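Local coordinates for actin binding protein family protein (Entamoeba histolytica HM-1:IMSS, PDB 6K2F) that probably binds actin monomers through its ADF-homology domains, of which this chain is the N-terminal one, and is thought to inhibit actin polymerization by sequestering G-actin, at residues G21-T27 with S62-T68; V52-E58 with F123-G127; Y78-A84 with S112-I118. All coordinates share one frame; numbering follows the deposited sequence.

Contact 1: residues G21-T27 with S62-T68; sequences GRFIQAT and SYILFRT
Ser62 and Gln25 open the pairing of two antiparallel strands: Gln25 NE2 donates to Ser62 OG at 3.1 Å, with the hydroxyl close to the plane of the amide. The Gln25 chain is fully extended, CG lying opposite the backbone N (chi1 -176°), and this lifts the amide off the face shared with Ile64, where NE2 also meets a second acceptor, the carbonyl of Tyr55. Tyr63 pairs with Ala26 through two backbone hydrogen bonds, while its ring leaves on the face that also bears Ile24, Ala26 and Leu65. On the other face Ile64 divides its branches, CD1 resting on the aliphatic part of Gln25 and CG2 approaching Phe23 CD1 at 3.6 Å. Leu65 forms the second hydrogen-bonded pair, with Ile24. Phe66 meets Phe23 obliquely; their planes are 23° apart but slid so far that the rings barely overlap. Arg22 CD sits over a face of the Phe66 ring, 4.0 Å from its centroid. Arg67 then uses NE, 2.8 Å from Gly21 O, together with a more bent NH2 bond to the same oxygen, which lies in the guanidinium plane. Arg22 NH1 reaches Arg67 O at 2.9 Å, and the two guanidinium groups stack with planes 28° apart; Asp48 and Glu69 form salt bridges with Arg22 and probably offset the like charges. The pair lies inside the ADF-homology sheet between strand 32-39, where Arg22 and Phe23 face Glu39 in a classic beta bulge, and strand 77-85, with helix 6-18 packed on the Ile24 and Leu65 face and the 51-56 loop on the Phe23 face.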
loop_
_atom_site.group_PDB
_atom_site.type_symbol
_atom_site.label_atom_id
_atom_site.label_comp_id
_atom_site.label_asym_id
_atom_site.label_seq_id
_atom_site.Cartn_x
_atom_site.Cartn_y
_atom_site.Cartn_z
ATOM N N GLY A 21 -3.289 -3.294 0.842
ATOM C CA GLY A 21 -3.307 -2.881 -0.572
ATOM C C GLY A 21 -3.926 -1.511 -0.637
ATOM O O GLY A 21 -4.452 -1.058 0.402
ATOM N N ARG A 22 -3.923 -0.888 -1.806
ATOM C CA ARG A 22 -4.418 0.494 -1.934
ATOM C C ARG A 22 -5.735 0.534 -2.708
ATOM O O ARG A 22 -6.628 1.295 -2.297
ATOM C CB ARG A 22 -3.360 1.379 -2.585
ATOM C CG ARG A 22 -3.818 2.823 -2.733
ATOM C CD ARG A 22 -4.133 3.524 -1.417
ATOM N NE ARG A 22 -2.929 3.732 -0.636
ATOM C CZ ARG A 22 -2.891 4.207 0.595
ATOM N NH1 ARG A 22 -4.004 4.509 1.245
ATOM N NH2 ARG A 22 -1.728 4.349 1.206
ATOM N N PHE A 23 -5.826 -0.110 -3.869
ATOM C CA PHE A 23 -7.077 0.025 -4.633
ATOM C C PHE A 23 -7.387 -1.206 -5.470
ATOM O O PHE A 23 -6.522 -2.010 -5.778
ATOM C CB PHE A 23 -7.072 1.313 -5.455
ATOM C CG PHE A 23 -6.103 1.443 -6.596
ATOM C CD1 PHE A 23 -6.351 0.863 -7.821
ATOM C CD2 PHE A 23 -5.031 2.310 -6.490
ATOM C CE1 PHE A 23 -5.519 1.114 -8.895
ATOM C CE2 PHE A 23 -4.203 2.564 -7.572
ATOM C CZ PHE A 23 -4.447 1.962 -8.771
ATOM N N ILE A 24 -8.663 -1.273 -5.811
ATOM C CA ILE A 24 -9.245 -2.340 -6.661
ATOM C C ILE A 24 -9.938 -1.648 -7.818
ATOM O O ILE A 24 -10.757 -0.777 -7.586
ATOM C CB ILE A 24 -10.234 -3.212 -5.878
ATOM C CG1 ILE A 24 -9.573 -3.840 -4.653
ATOM C CG2 ILE A 24 -10.849 -4.247 -6.809
ATOM C CD1 ILE A 24 -10.561 -4.415 -3.639
ATOM N N GLN A 25 -9.553 -1.988 -9.032
ATOM C CA GLN A 25 -10.261 -1.508 -10.233
ATOM C C GLN A 25 -11.308 -2.556 -10.550
ATOM O O GLN A 25 -10.970 -3.768 -10.459
ATOM C CB GLN A 25 -9.331 -1.327 -11.419
ATOM C CG GLN A 25 -10.032 -0.734 -12.638
ATOM C CD GLN A 25 -9.035 -0.516 -13.743
ATOM O OE1 GLN A 25 -8.060 -1.248 -13.870
ATOM N NE2 GLN A 25 -9.285 0.490 -14.552
ATOM N N ALA A 26 -12.523 -2.123 -10.857
ATOM C CA ALA A 26 -13.614 -3.067 -11.170
ATOM C C ALA A 26 -14.329 -2.603 -12.432
ATOM O O ALA A 26 -14.407 -1.402 -12.684
ATOM C CB ALA A 26 -14.559 -3.176 -10.004
ATOM N N THR A 27 -14.856 -3.542 -13.201
ATOM C CA THR A 27 -15.678 -3.231 -14.387
ATOM C C THR A 27 -16.917 -4.111 -14.367
ATOM O O THR A 27 -16.926 -5.168 -13.710
ATOM C CB THR A 27 -14.935 -3.404 -15.719
ATOM O OG1 THR A 27 -14.510 -4.760 -15.853
ATOM C CG2 THR A 27 -13.729 -2.498 -15.818
ATOM N N SER A 62 -14.671 2.598 -15.882
ATOM C CA SER A 62 -14.251 1.672 -14.809
ATOM C C SER A 62 -14.459 2.334 -13.468
ATOM O O SER A 62 -14.603 3.574 -13.403
ATOM C CB SER A 62 -12.848 1.139 -14.965
ATOM O OG SER A 62 -11.867 2.152 -14.860
ATOM N N TYR A 63 -14.532 1.515 -12.435
ATOM C CA TYR A 63 -14.545 1.986 -11.044
ATOM C C TYR A 63 -13.201 1.713 -10.396
ATOM O O TYR A 63 -12.581 0.676 -10.638
ATOM C CB TYR A 63 -15.593 1.248 -10.235
ATOM C CG TYR A 63 -16.994 1.331 -10.763
ATOM C CD1 TYR A 63 -17.702 2.512 -10.729
ATOM C CD2 TYR A 63 -17.635 0.202 -11.244
ATOM C CE1 TYR A 63 -19.012 2.583 -11.179
ATOM C CE2 TYR A 63 -18.949 0.246 -11.660
ATOM C CZ TYR A 63 -19.645 1.435 -11.642
ATOM O OH TYR A 63 -20.934 1.436 -12.100
ATOM N N ILE A 64 -12.803 2.601 -9.494
ATOM C CA ILE A 64 -11.632 2.358 -8.608
ATOM C C ILE A 64 -12.108 2.524 -7.172
ATOM O O ILE A 64 -12.648 3.569 -6.845
ATOM C CB ILE A 64 -10.474 3.342 -8.836
ATOM C CG1 ILE A 64 -10.066 3.480 -10.301
ATOM C CG2 ILE A 64 -9.313 2.926 -7.935
ATOM C CD1 ILE A 64 -9.301 2.338 -10.801
ATOM N N LEU A 65 -11.953 1.481 -6.367
ATOM C CA LEU A 65 -12.174 1.551 -4.911
ATOM C C LEU A 65 -10.824 1.854 -4.280
ATOM O O LEU A 65 -9.947 0.995 -4.342
ATOM C CB LEU A 65 -12.761 0.234 -4.421
ATOM C CG LEU A 65 -14.025 -0.200 -5.139
ATOM C CD1 LEU A 65 -14.499 -1.540 -4.629
ATOM C CD2 LEU A 65 -15.099 0.852 -4.998
ATOM N N PHE A 66 -10.659 3.073 -3.802
ATOM C CA PHE A 66 -9.347 3.606 -3.389
ATOM C C PHE A 66 -9.371 3.813 -1.870
ATOM O O PHE A 66 -10.133 4.609 -1.339
ATOM C CB PHE A 66 -9.050 4.895 -4.141
ATOM C CG PHE A 66 -7.616 5.329 -4.039
ATOM C CD1 PHE A 66 -7.182 5.999 -2.911
ATOM C CD2 PHE A 66 -6.724 5.101 -5.077
ATOM C CE1 PHE A 66 -5.871 6.421 -2.812
ATOM C CE2 PHE A 66 -5.396 5.485 -4.951
ATOM C CZ PHE A 66 -4.980 6.153 -3.827
ATOM N N ARG A 67 -8.498 3.115 -1.188
ATOM C CA ARG A 67 -8.466 3.111 0.294
ATOM C C ARG A 67 -7.814 4.397 0.809
ATOM O O ARG A 67 -6.735 4.748 0.335
ATOM C CB ARG A 67 -7.706 1.885 0.790
ATOM C CG ARG A 67 -7.796 1.697 2.296
ATOM C CD ARG A 67 -7.027 0.488 2.798
ATOM N NE ARG A 67 -5.638 0.507 2.363
ATOM C CZ ARG A 67 -4.674 1.273 2.857
ATOM N NH1 ARG A 67 -4.922 2.123 3.840
ATOM N NH2 ARG A 67 -3.447 1.186 2.375
ATOM N N THR A 68 -8.462 5.079 1.744
ATOM C CA THR A 68 -7.886 6.271 2.405
ATOM C C THR A 68 -7.015 5.826 3.575
ATOM O O THR A 68 -6.909 4.618 3.858
ATOM C CB THR A 68 -8.950 7.257 2.904
ATOM O OG1 THR A 68 -9.561 6.762 4.098
ATOM C CG2 THR A 68 -9.991 7.550 1.847
#

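Contact 2: residues V52-E58 with F123-G127; sequences VLKYLVE and FSDFG
Phe123 pushes the CZ end of its ring, edge on, into the backbone at Val57-Glu58, and no hydrogen bond joins the two loops, so the contact rests on apolar packing. Leu56 CB stands over one face of the Phe123 ring, 3.8 Å from the centroid, in a CH-pi contact displaced toward the rim. At the ring's far end CZ comes to 3.4 Å from Leu56 O and 3.5 Å from Glu58 N, the latter near the ring plane, as is the carbonyl carbon of Val57. The ring is therefore bounded by side chain on a face and by peptide groups at an edge. Leu56 and Phe123 run past each other in opposite directions, and Leu56 CD1 also touches Phe126 CD2 at 3.8 Å, these two side chains crossing at about a right angle. Leu53 reaches over from the other part of the bend: with CG opposite its own carbonyl carbon (chi1 -59°), its CD2 methyl extends to 3.3 Å from Phe123 O and also lies near the Phe126-Gly127 peptide. Phe123 O is already the acceptor for Phe126 N, which closes the 3-10 turn, just as Val52 O takes the amides of Tyr55 and Leu56 in the opposing loop. The contact joins the connection between helix 45-49 and strand 62-68 to the lead-in of the C-terminal helix 127-137. Beneath it, Val52 packs on strands 62-68 and 77-85, Phe126 lies on Leu83 and Tyr85, and Phe123 meets Tyr85 edge-to-face.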
loop_
_atom_site.group_PDB
_atom_site.type_symbol
_atom_site.label_atom_id
_atom_site.label_comp_id
_atom_site.label_asym_id
_atom_site.label_seq_id
_atom_site.Cartn_x
_atom_site.Cartn_y
_atom_site.Cartn_z
ATOM N N VAL A 52 -3.505 5.486 -10.087
ATOM C CA VAL A 52 -4.806 5.257 -10.767
ATOM C C VAL A 52 -4.647 5.516 -12.265
ATOM O O VAL A 52 -5.269 4.786 -13.077
ATOM C CB VAL A 52 -5.895 6.151 -10.166
ATOM C CG1 VAL A 52 -7.134 6.204 -11.065
ATOM C CG2 VAL A 52 -6.232 5.676 -8.768
ATOM N N LEU A 53 -3.864 6.527 -12.630
ATOM C CA LEU A 53 -3.747 6.968 -14.044
ATOM C C LEU A 53 -3.178 5.846 -14.921
ATOM O O LEU A 53 -3.402 5.900 -16.162
ATOM C CB LEU A 53 -2.875 8.220 -14.080
ATOM C CG LEU A 53 -3.381 9.407 -13.271
ATOM C CD1 LEU A 53 -2.404 10.572 -13.358
ATOM C CD2 LEU A 53 -4.749 9.828 -13.749
ATOM N N LYS A 54 -2.432 4.909 -14.333
ATOM C CA LYS A 54 -1.822 3.765 -15.053
ATOM C C LYS A 54 -2.873 2.687 -15.378
ATOM O O LYS A 54 -2.600 1.841 -16.241
ATOM C CB LYS A 54 -0.755 3.096 -14.183
ATOM C CG LYS A 54 0.503 3.900 -13.887
ATOM C CD LYS A 54 1.570 3.036 -13.218
ATOM C CE LYS A 54 2.988 3.544 -13.384
ATOM N NZ LYS A 54 3.260 4.712 -12.514
ATOM N N TYR A 55 -4.018 2.690 -14.696
ATOM C CA TYR A 55 -5.041 1.628 -14.799
ATOM C C TYR A 55 -6.238 2.052 -15.640
ATOM O O TYR A 55 -6.873 1.178 -16.210
ATOM C CB TYR A 55 -5.506 1.267 -13.393
ATOM C CG TYR A 55 -4.485 0.447 -12.649
ATOM C CD1 TYR A 55 -3.438 1.040 -11.967
ATOM C CD2 TYR A 55 -4.533 -0.932 -12.659
ATOM C CE1 TYR A 55 -2.475 0.288 -11.312
ATOM C CE2 TYR A 55 -3.597 -1.701 -11.979
ATOM C CZ TYR A 55 -2.570 -1.089 -11.287
ATOM O OH TYR A 55 -1.645 -1.863 -10.640
ATOM N N LEU A 56 -6.528 3.341 -15.732
ATOM C CA LEU A 56 -7.669 3.781 -16.565
ATOM C C LEU A 56 -7.370 3.499 -18.036
ATOM O O LEU A 56 -6.198 3.560 -18.481
ATOM C CB LEU A 56 -7.972 5.258 -16.312
ATOM C CG LEU A 56 -8.320 5.624 -14.863
ATOM C CD1 LEU A 56 -8.610 7.112 -14.721
ATOM C CD2 LEU A 56 -9.511 4.812 -14.355
ATOM N N VAL A 57 -8.405 3.153 -18.781
ATOM C CA VAL A 57 -8.293 2.927 -20.242
ATOM C C VAL A 57 -9.183 3.963 -20.922
ATOM O O VAL A 57 -10.372 4.000 -20.632
ATOM C CB VAL A 57 -8.705 1.501 -20.636
ATOM C CG1 VAL A 57 -8.646 1.332 -22.133
ATOM C CG2 VAL A 57 -7.839 0.450 -19.948
ATOM N N GLU A 58 -8.606 4.817 -21.757
ATOM C CA GLU A 58 -9.372 5.965 -22.309
ATOM C C GLU A 58 -10.606 5.449 -23.061
ATOM O O GLU A 58 -10.490 4.506 -23.875
ATOM C CB GLU A 58 -8.483 6.862 -23.164
ATOM C CG GLU A 58 -9.186 8.125 -23.644
ATOM C CD GLU A 58 -10.047 7.984 -24.881
ATOM O OE1 GLU A 58 -9.857 7.005 -25.656
ATOM O OE2 GLU A 58 -10.846 8.911 -25.153
ATOM N N PHE A 123 -9.003 11.409 -17.508
ATOM C CA PHE A 123 -7.922 10.970 -16.599
ATOM C C PHE A 123 -7.526 12.095 -15.644
ATOM O O PHE A 123 -7.238 11.827 -14.450
ATOM C CB PHE A 123 -6.695 10.536 -17.381
ATOM C CG PHE A 123 -6.780 9.201 -18.080
ATOM C CD1 PHE A 123 -7.985 8.614 -18.425
ATOM C CD2 PHE A 123 -5.601 8.564 -18.431
ATOM C CE1 PHE A 123 -8.007 7.397 -19.069
ATOM C CE2 PHE A 123 -5.627 7.340 -19.076
ATOM C CZ PHE A 123 -6.827 6.763 -19.384
ATOM N N SER A 124 -7.524 13.327 -16.118
ATOM C CA SER A 124 -7.055 14.503 -15.349
ATOM C C SER A 124 -8.047 14.839 -14.219
ATOM O O SER A 124 -7.704 15.685 -13.365
ATOM C CB SER A 124 -6.800 15.672 -16.269
ATOM O OG SER A 124 -7.985 16.112 -16.922
ATOM N N ASP A 125 -9.219 14.211 -14.181
ATOM C CA ASP A 125 -10.136 14.302 -13.013
ATOM C C ASP A 125 -9.646 13.467 -11.834
ATOM O O ASP A 125 -10.236 13.590 -10.725
ATOM C CB ASP A 125 -11.561 13.889 -13.354
ATOM C CG ASP A 125 -12.288 14.887 -14.232
ATOM O OD1 ASP A 125 -11.957 16.120 -14.188
ATOM O OD2 ASP A 125 -13.184 14.428 -14.985
ATOM N N PHE A 126 -8.633 12.644 -12.048
ATOM C CA PHE A 126 -8.085 11.732 -11.026
ATOM C C PHE A 126 -6.619 12.067 -10.806
ATOM O O PHE A 126 -6.162 13.167 -11.172
ATOM C CB PHE A 126 -8.407 10.299 -11.453
ATOM C CG PHE A 126 -9.885 10.070 -11.650
ATOM C CD1 PHE A 126 -10.743 9.996 -10.565
ATOM C CD2 PHE A 126 -10.435 9.911 -12.915
ATOM C CE1 PHE A 126 -12.106 9.805 -10.726
ATOM C CE2 PHE A 126 -11.800 9.679 -13.073
ATOM C CZ PHE A 126 -12.636 9.628 -11.983
ATOM N N GLY A 127 -5.894 11.138 -10.192
ATOM C CA GLY A 127 -4.565 11.439 -9.657
ATOM C C GLY A 127 -4.637 12.412 -8.492
ATOM O O GLY A 127 -5.729 12.832 -8.064
#

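Contact 3: residues Y78-A84 with S112-I118; sequences YKWLLLA and STFLYEI
Lys79 reaches across to the neighbouring segment and donates from NZ to Ser112 O, 2.9 Å away; a bend at chi2 (-98°) brings the amine to this carbonyl. Two strands then run parallel, and their backbone polar groups are matched in turn. Trp80 N gives its hydrogen to Thr113 O at 2.7 Å, and Trp80 O accepts from Leu115 N at 2.8 Å. The chain turns a corner at Leu115, and the amide that follows, Tyr116 N, is buried without a partner. Regular bonding resumes with Leu82 N to Tyr116 O, Ile118 N to Leu82 O at 2.7 Å and nearly straight (175°), and Ala84 N to Ile118 O. Side-chain polar groups are satisfied by other parts of the domain: Trp80 NE1 by Asn16, Ser112 OG by Asp72, Thr113 OG1 by Gly110, and Glu117 by a salt bridge to Arg106. Around this ladder Phe114 CD1 tucks beside Leu82 N and within 3.8 Å of Leu82 CB, while Thr113 CG2 sits above one face of the Phe114 ring, toward its rim. Leu81 CD2 comes to the edge of the Tyr116 ring, and Leu83 and Ile118 lie side by side, their methyls CD2 and CD1 3.8 Å apart. Helix 103-109 packs on the Leu82 and Phe114 face, helix 127-137 on the face of Leu81 and Ile118. The bonds of Trp80 to Thr113 and Leu115 before the corner, and those of Leu82 and Ala84 after it, thus set the register on each side across the helical crossover between these parallel strands.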
loop_
_atom_site.group_PDB
_atom_site.type_symbol
_atom_site.label_atom_id
_atom_site.label_comp_id
_atom_site.label_asym_id
_atom_site.label_seq_id
_atom_site.Cartn_x
_atom_site.Cartn_y
_atom_site.Cartn_z
ATOM N N TYR A 78 -11.230 0.617 6.932
ATOM C CA TYR A 78 -10.869 1.963 6.437
ATOM C C TYR A 78 -12.078 2.614 5.762
ATOM O O TYR A 78 -13.000 1.926 5.286
ATOM C CB TYR A 78 -9.725 1.837 5.441
ATOM C CG TYR A 78 -8.357 1.701 6.053
ATOM C CD1 TYR A 78 -7.655 2.834 6.426
ATOM C CD2 TYR A 78 -7.742 0.470 6.234
ATOM C CE1 TYR A 78 -6.372 2.763 6.933
ATOM C CE2 TYR A 78 -6.450 0.385 6.737
ATOM C CZ TYR A 78 -5.768 1.533 7.104
ATOM O OH TYR A 78 -4.486 1.516 7.612
ATOM N N LYS A 79 -12.020 3.938 5.649
ATOM C CA LYS A 79 -12.849 4.721 4.704
ATOM C C LYS A 79 -12.202 4.672 3.314
ATOM O O LYS A 79 -10.976 4.625 3.211
ATOM C CB LYS A 79 -12.971 6.156 5.204
ATOM C CG LYS A 79 -13.739 6.303 6.511
ATOM C CD LYS A 79 -15.149 6.690 6.289
ATOM C CE LYS A 79 -15.970 6.852 7.550
ATOM N NZ LYS A 79 -17.378 7.125 7.186
ATOM N N TRP A 80 -13.020 4.665 2.273
ATOM C CA TRP A 80 -12.585 4.536 0.862
ATOM C C TRP A 80 -13.123 5.702 0.031
ATOM O O TRP A 80 -14.065 6.383 0.459
ATOM C CB TRP A 80 -13.094 3.215 0.291
ATOM C CG TRP A 80 -12.516 1.996 0.944
ATOM C CD1 TRP A 80 -12.729 1.555 2.214
ATOM C CD2 TRP A 80 -11.593 1.078 0.345
ATOM N NE1 TRP A 80 -12.005 0.420 2.446
ATOM C CE2 TRP A 80 -11.299 0.097 1.322
ATOM C CE3 TRP A 80 -11.047 0.940 -0.932
ATOM C CZ2 TRP A 80 -10.461 -0.981 1.053
ATOM C CZ3 TRP A 80 -10.230 -0.131 -1.197
ATOM C CH2 TRP A 80 -9.929 -1.071 -0.213
ATOM N N LEU A 81 -12.506 5.898 -1.125
ATOM C CA LEU A 81 -13.065 6.716 -2.218
ATOM C C LEU A 81 -13.637 5.773 -3.264
ATOM O O LEU A 81 -13.009 4.741 -3.569
ATOM C CB LEU A 81 -11.977 7.570 -2.867
ATOM C CG LEU A 81 -11.061 8.325 -1.920
ATOM C CD1 LEU A 81 -9.962 8.994 -2.726
ATOM C CD2 LEU A 81 -11.844 9.302 -1.088
ATOM N N LEU A 82 -14.786 6.133 -3.804
ATOM C CA LEU A 82 -15.302 5.474 -5.018
ATOM C C LEU A 82 -14.981 6.409 -6.176
ATOM O O LEU A 82 -15.551 7.508 -6.222
ATOM C CB LEU A 82 -16.803 5.223 -4.882
ATOM C CG LEU A 82 -17.448 4.663 -6.157
ATOM C CD1 LEU A 82 -16.785 3.372 -6.606
ATOM C CD2 LEU A 82 -18.936 4.473 -5.938
ATOM N N LEU A 83 -14.038 6.014 -7.019
ATOM C CA LEU A 83 -13.679 6.794 -8.223
ATOM C C LEU A 83 -14.446 6.162 -9.375
ATOM O O LEU A 83 -14.297 4.956 -9.583
ATOM C CB LEU A 83 -12.174 6.725 -8.456
ATOM C CG LEU A 83 -11.294 7.089 -7.260
ATOM C CD1 LEU A 83 -9.831 7.036 -7.658
ATOM C CD2 LEU A 83 -11.647 8.447 -6.688
ATOM N N ALA A 84 -15.267 6.929 -10.070
ATOM C CA ALA A 84 -16.024 6.374 -11.206
ATOM C C ALA A 84 -15.561 7.136 -12.438
ATOM O O ALA A 84 -15.882 8.345 -12.545
ATOM C CB ALA A 84 -17.493 6.516 -10.985
ATOM N N SER A 112 -21.008 3.401 5.692
ATOM C CA SER A 112 -19.835 4.006 6.383
ATOM C C SER A 112 -18.594 3.927 5.487
ATOM O O SER A 112 -17.598 4.596 5.782
ATOM C CB SER A 112 -19.559 3.355 7.723
ATOM O OG SER A 112 -19.023 2.044 7.561
ATOM N N THR A 113 -18.647 3.121 4.429
ATOM C CA THR A 113 -17.449 2.697 3.677
ATOM C C THR A 113 -16.820 3.899 2.974
ATOM O O THR A 113 -15.574 3.996 2.979
ATOM C CB THR A 113 -17.800 1.637 2.630
ATOM O OG1 THR A 113 -18.373 0.524 3.322
ATOM C CG2 THR A 113 -16.603 1.219 1.801
ATOM N N PHE A 114 -17.624 4.704 2.286
ATOM C CA PHE A 114 -17.104 5.700 1.311
ATOM C C PHE A 114 -17.137 7.097 1.911
ATOM O O PHE A 114 -18.185 7.606 2.318
ATOM C CB PHE A 114 -17.848 5.618 -0.016
ATOM C CG PHE A 114 -17.617 4.286 -0.672
ATOM C CD1 PHE A 114 -16.422 4.027 -1.319
ATOM C CD2 PHE A 114 -18.563 3.279 -0.570
ATOM C CE1 PHE A 114 -16.193 2.800 -1.906
ATOM C CE2 PHE A 114 -18.327 2.049 -1.151
ATOM C CZ PHE A 114 -17.149 1.811 -1.812
ATOM N N LEU A 115 -15.959 7.695 1.962
ATOM C CA LEU A 115 -15.788 9.097 2.404
ATOM C C LEU A 115 -16.334 9.988 1.288
ATOM O O LEU A 115 -17.123 10.911 1.575
ATOM C CB LEU A 115 -14.289 9.301 2.638
ATOM C CG LEU A 115 -13.862 10.683 3.110
ATOM C CD1 LEU A 115 -14.234 10.879 4.568
ATOM C CD2 LEU A 115 -12.370 10.869 2.903
ATOM N N TYR A 116 -15.959 9.682 0.042
ATOM C CA TYR A 116 -16.419 10.433 -1.141
ATOM C C TYR A 116 -16.673 9.479 -2.301
ATOM O O TYR A 116 -15.962 8.470 -2.437
ATOM C CB TYR A 116 -15.355 11.421 -1.621
ATOM C CG TYR A 116 -15.026 12.496 -0.627
ATOM C CD1 TYR A 116 -15.996 13.395 -0.214
ATOM C CD2 TYR A 116 -13.752 12.602 -0.096
ATOM C CE1 TYR A 116 -15.706 14.392 0.696
ATOM C CE2 TYR A 116 -13.454 13.588 0.828
ATOM C CZ TYR A 116 -14.428 14.481 1.217
ATOM O OH TYR A 116 -14.129 15.474 2.104
ATOM N N GLU A 117 -17.623 9.865 -3.143
ATOM C CA GLU A 117 -17.829 9.255 -4.469
ATOM C C GLU A 117 -17.454 10.336 -5.474
ATOM O O GLU A 117 -18.122 11.395 -5.464
ATOM C CB GLU A 117 -19.253 8.735 -4.568
ATOM C CG GLU A 117 -19.578 7.710 -3.484
ATOM C CD GLU A 117 -20.938 7.053 -3.644
ATOM O OE1 GLU A 117 -21.611 7.368 -4.638
ATOM O OE2 GLU A 117 -21.322 6.233 -2.774
ATOM N N ILE A 118 -16.463 10.080 -6.308
ATOM C CA ILE A 118 -15.876 11.062 -7.255
ATOM C C ILE A 118 -16.164 10.603 -8.685
ATOM O O ILE A 118 -15.572 9.599 -9.145
ATOM C CB ILE A 118 -14.382 11.274 -7.006
ATOM C CG1 ILE A 118 -14.126 11.671 -5.558
ATOM C CG2 ILE A 118 -13.834 12.301 -7.987
ATOM C CD1 ILE A 118 -12.668 11.799 -5.198
#

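Contacts 1 and 3 are neighbours in one sheet, since strand 62-68 of contact 1 pairs with strand 77-85 of contact 3, and Phe66 O bonds to Leu81 N between them. Contact 1 is the most buried, antiparallel and ended by a pair of arginines; contact 3 is parallel, partly buried, and interrupted by a corner. Contact 2 lies farther from the chain centre and lacks hydrogen bonds across it, joining loops by aromatic and aliphatic packing. It still rests on the sheet through Val52 and Phe126. Contact 3 is nested within the loop that contact 2 closes.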